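Local coordinates for protein serpin 2 (PDB 3PZF) that inhibits clip-domain serine proteases, forming a covalent complex with CLIPB9, and so holds back melanization in mosquito hemolymph, at residues M28-I33 against L43-V48. Numbering follows the deposited sequence.
Sequences MFVKEI and LSPFSV
L43 drops its isobutyl group onto the side of the helix formed by 28-33, where F29, V30 and I33 receive it. The two methyls of L43 divide the work. CD1 of L43 comes in near the plane of the F29 ring, at its edge, 3.8 Å from F29 CD2. The same L43 CD1 also faces I33 CG1 at a looser 4.4 Å. The other methyl, L43 CD2, leans toward V30 CG2 at 4.2 Å. S44 turns from the interface and N-caps the helix that starts at P45. S44 OG accepts a hydrogen bond from S47 OG at 2.8 Å. A longer one, 3.3 Å, runs from S47 N to S44 OG; L387 O is a further partner, so this buried oxygen is well engaged. P45 then sets the CG corner of its ring 3.6 Å from V30 CG2, the tightest touch between the two segments. V48, one turn into the helix, and F29 point their side chains toward one another: V48 CG2 is 3.8 Å from F29 CE2, and V48 CG1 sits 4.3 Å above one face of the F29 ring, displaced toward the rim. F29 swings its ring away from its own backbone N (chi1 -170°) and out toward L43 and V48, where it also touches P299 and L300. L43 is hydrogen-bonded through its backbone to A389, a residue that the side chains of V30 and P45 also touch. The contact is wholly apolar and buried, joining the N-terminal helix 24-35 to the short strand 41-43 and the start of helix 45-58, the helix A, strand 6B and helix B succession of the serpin fold.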
loop_
_atom_site.group_PDB
_atom_site.type_symbol
_atom_site.label_atom_id
_atom_site.label_comp_id
_atom_site.label_asym_id
_atom_site.label_seq_id
_atom_site.Cartn_x
_atom_site.Cartn_y
_atom_site.Cartn_z
ATOM N N MET A 28 -5.462 -9.624 -5.093
ATOM C CA MET A 28 -4.652 -10.439 -6.006
ATOM C C MET A 28 -3.173 -10.034 -5.977
ATOM O O MET A 28 -2.278 -10.876 -5.865
ATOM C CB MET A 28 -5.217 -10.339 -7.439
ATOM C CG MET A 28 -4.419 -11.098 -8.493
ATOM S SD MET A 28 -5.028 -10.831 -10.196
ATOM C CE MET A 28 -4.888 -9.055 -10.357
ATOM N N PHE A 29 -2.895 -8.739 -6.037
ATOM C CA PHE A 29 -1.518 -8.283 -6.121
ATOM C C PHE A 29 -0.795 -8.456 -4.766
ATOM O O PHE A 29 0.378 -8.802 -4.708
ATOM C CB PHE A 29 -1.492 -6.804 -6.516
ATOM C CG PHE A 29 -0.131 -6.291 -6.860
ATOM C CD1 PHE A 29 0.480 -6.663 -8.052
ATOM C CD2 PHE A 29 0.534 -5.417 -6.006
ATOM C CE1 PHE A 29 1.748 -6.177 -8.378
ATOM C CE2 PHE A 29 1.788 -4.918 -6.331
ATOM C CZ PHE A 29 2.394 -5.305 -7.516
ATOM N N VAL A 30 -1.502 -8.174 -3.692
ATOM C CA VAL A 30 -0.949 -8.375 -2.346
ATOM C C VAL A 30 -0.537 -9.832 -2.189
ATOM O O VAL A 30 0.558 -10.133 -1.718
ATOM C CB VAL A 30 -1.968 -7.993 -1.270
ATOM C CG1 VAL A 30 -1.655 -8.711 0.047
ATOM C CG2 VAL A 30 -1.952 -6.463 -1.062
ATOM N N LYS A 31 -1.395 -10.746 -2.617
ATOM C CA LYS A 31 -1.092 -12.170 -2.429
ATOM C C LYS A 31 0.156 -12.576 -3.204
ATOM O O LYS A 31 0.963 -13.377 -2.722
ATOM C CB LYS A 31 -2.259 -13.043 -2.878
ATOM C CG LYS A 31 -3.464 -12.991 -1.973
ATOM C CD LYS A 31 -4.300 -14.230 -2.212
ATOM C CE LYS A 31 -5.758 -13.934 -2.336
ATOM N NZ LYS A 31 -6.490 -15.223 -2.556
ATOM N N GLU A 32 0.321 -12.014 -4.398
ATOM C CA GLU A 32 1.493 -12.282 -5.229
ATOM C C GLU A 32 2.775 -11.811 -4.552
ATOM O O GLU A 32 3.789 -12.499 -4.569
ATOM C CB GLU A 32 1.343 -11.583 -6.590
ATOM C CG GLU A 32 2.564 -11.672 -7.512
ATOM C CD GLU A 32 2.881 -13.098 -7.961
ATOM O OE1 GLU A 32 1.951 -13.922 -8.038
ATOM O OE2 GLU A 32 4.066 -13.395 -8.223
ATOM N N ILE A 33 2.748 -10.618 -3.981
ATOM C CA ILE A 33 3.926 -10.101 -3.306
ATOM C C ILE A 33 4.222 -10.961 -2.077
ATOM O O ILE A 33 5.345 -11.397 -1.890
ATOM C CB ILE A 33 3.742 -8.626 -2.881
ATOM C CG1 ILE A 33 3.397 -7.719 -4.089
ATOM C CG2 ILE A 33 4.995 -8.119 -2.256
ATOM C CD1 ILE A 33 4.370 -7.819 -5.207
ATOM N N LEU A 43 3.100 -2.571 1.397
ATOM C CA LEU A 43 2.967 -1.871 0.128
ATOM C C LEU A 43 1.647 -1.084 0.100
ATOM O O LEU A 43 0.854 -1.130 1.055
ATOM C CB LEU A 43 3.021 -2.885 -1.029
ATOM C CG LEU A 43 1.798 -3.812 -1.092
ATOM C CD1 LEU A 43 1.422 -4.086 -2.575
ATOM C CD2 LEU A 43 2.016 -5.122 -0.350
ATOM N N SER A 44 1.417 -0.343 -0.976
ATOM C CA SER A 44 0.156 0.393 -1.098
ATOM C C SER A 44 -0.577 -0.083 -2.350
ATOM O O SER A 44 -0.272 0.359 -3.451
ATOM C CB SER A 44 0.398 1.904 -1.160
ATOM O OG SER A 44 -0.835 2.583 -1.430
ATOM N N PRO A 45 -1.536 -1.013 -2.178
ATOM C CA PRO A 45 -2.186 -1.571 -3.372
ATOM C C PRO A 45 -2.959 -0.499 -4.106
ATOM O O PRO A 45 -2.928 -0.464 -5.333
ATOM C CB PRO A 45 -3.135 -2.647 -2.814
ATOM C CG PRO A 45 -2.580 -2.959 -1.400
ATOM C CD PRO A 45 -1.934 -1.689 -0.918
ATOM N N PHE A 46 -3.625 0.385 -3.381
ATOM C CA PHE A 46 -4.358 1.459 -4.069
ATOM C C PHE A 46 -3.375 2.281 -4.944
ATOM O O PHE A 46 -3.690 2.642 -6.084
ATOM C CB PHE A 46 -5.037 2.371 -3.057
ATOM C CG PHE A 46 -5.594 3.620 -3.671
ATOM C CD1 PHE A 46 -6.690 3.542 -4.505
ATOM C CD2 PHE A 46 -5.019 4.864 -3.422
ATOM C CE1 PHE A 46 -7.215 4.693 -5.102
ATOM C CE2 PHE A 46 -5.563 6.030 -4.005
ATOM C CZ PHE A 46 -6.647 5.923 -4.850
ATOM N N SER A 47 -2.176 2.568 -4.427
ATOM C CA SER A 47 -1.217 3.370 -5.203
ATOM C C SER A 47 -0.785 2.634 -6.446
ATOM O O SER A 47 -0.522 3.247 -7.465
ATOM C CB SER A 47 0.013 3.720 -4.342
ATOM O OG SER A 47 -0.373 4.637 -3.321
ATOM N N VAL A 48 -0.704 1.315 -6.379
ATOM C CA VAL A 48 -0.367 0.548 -7.573
ATOM C C VAL A 48 -1.431 0.780 -8.637
ATOM O O VAL A 48 -1.109 0.917 -9.819
ATOM C CB VAL A 48 -0.206 -0.958 -7.298
ATOM C CG1 VAL A 48 0.088 -1.723 -8.599
ATOM C CG2 VAL A 48 0.933 -1.195 -6.311
#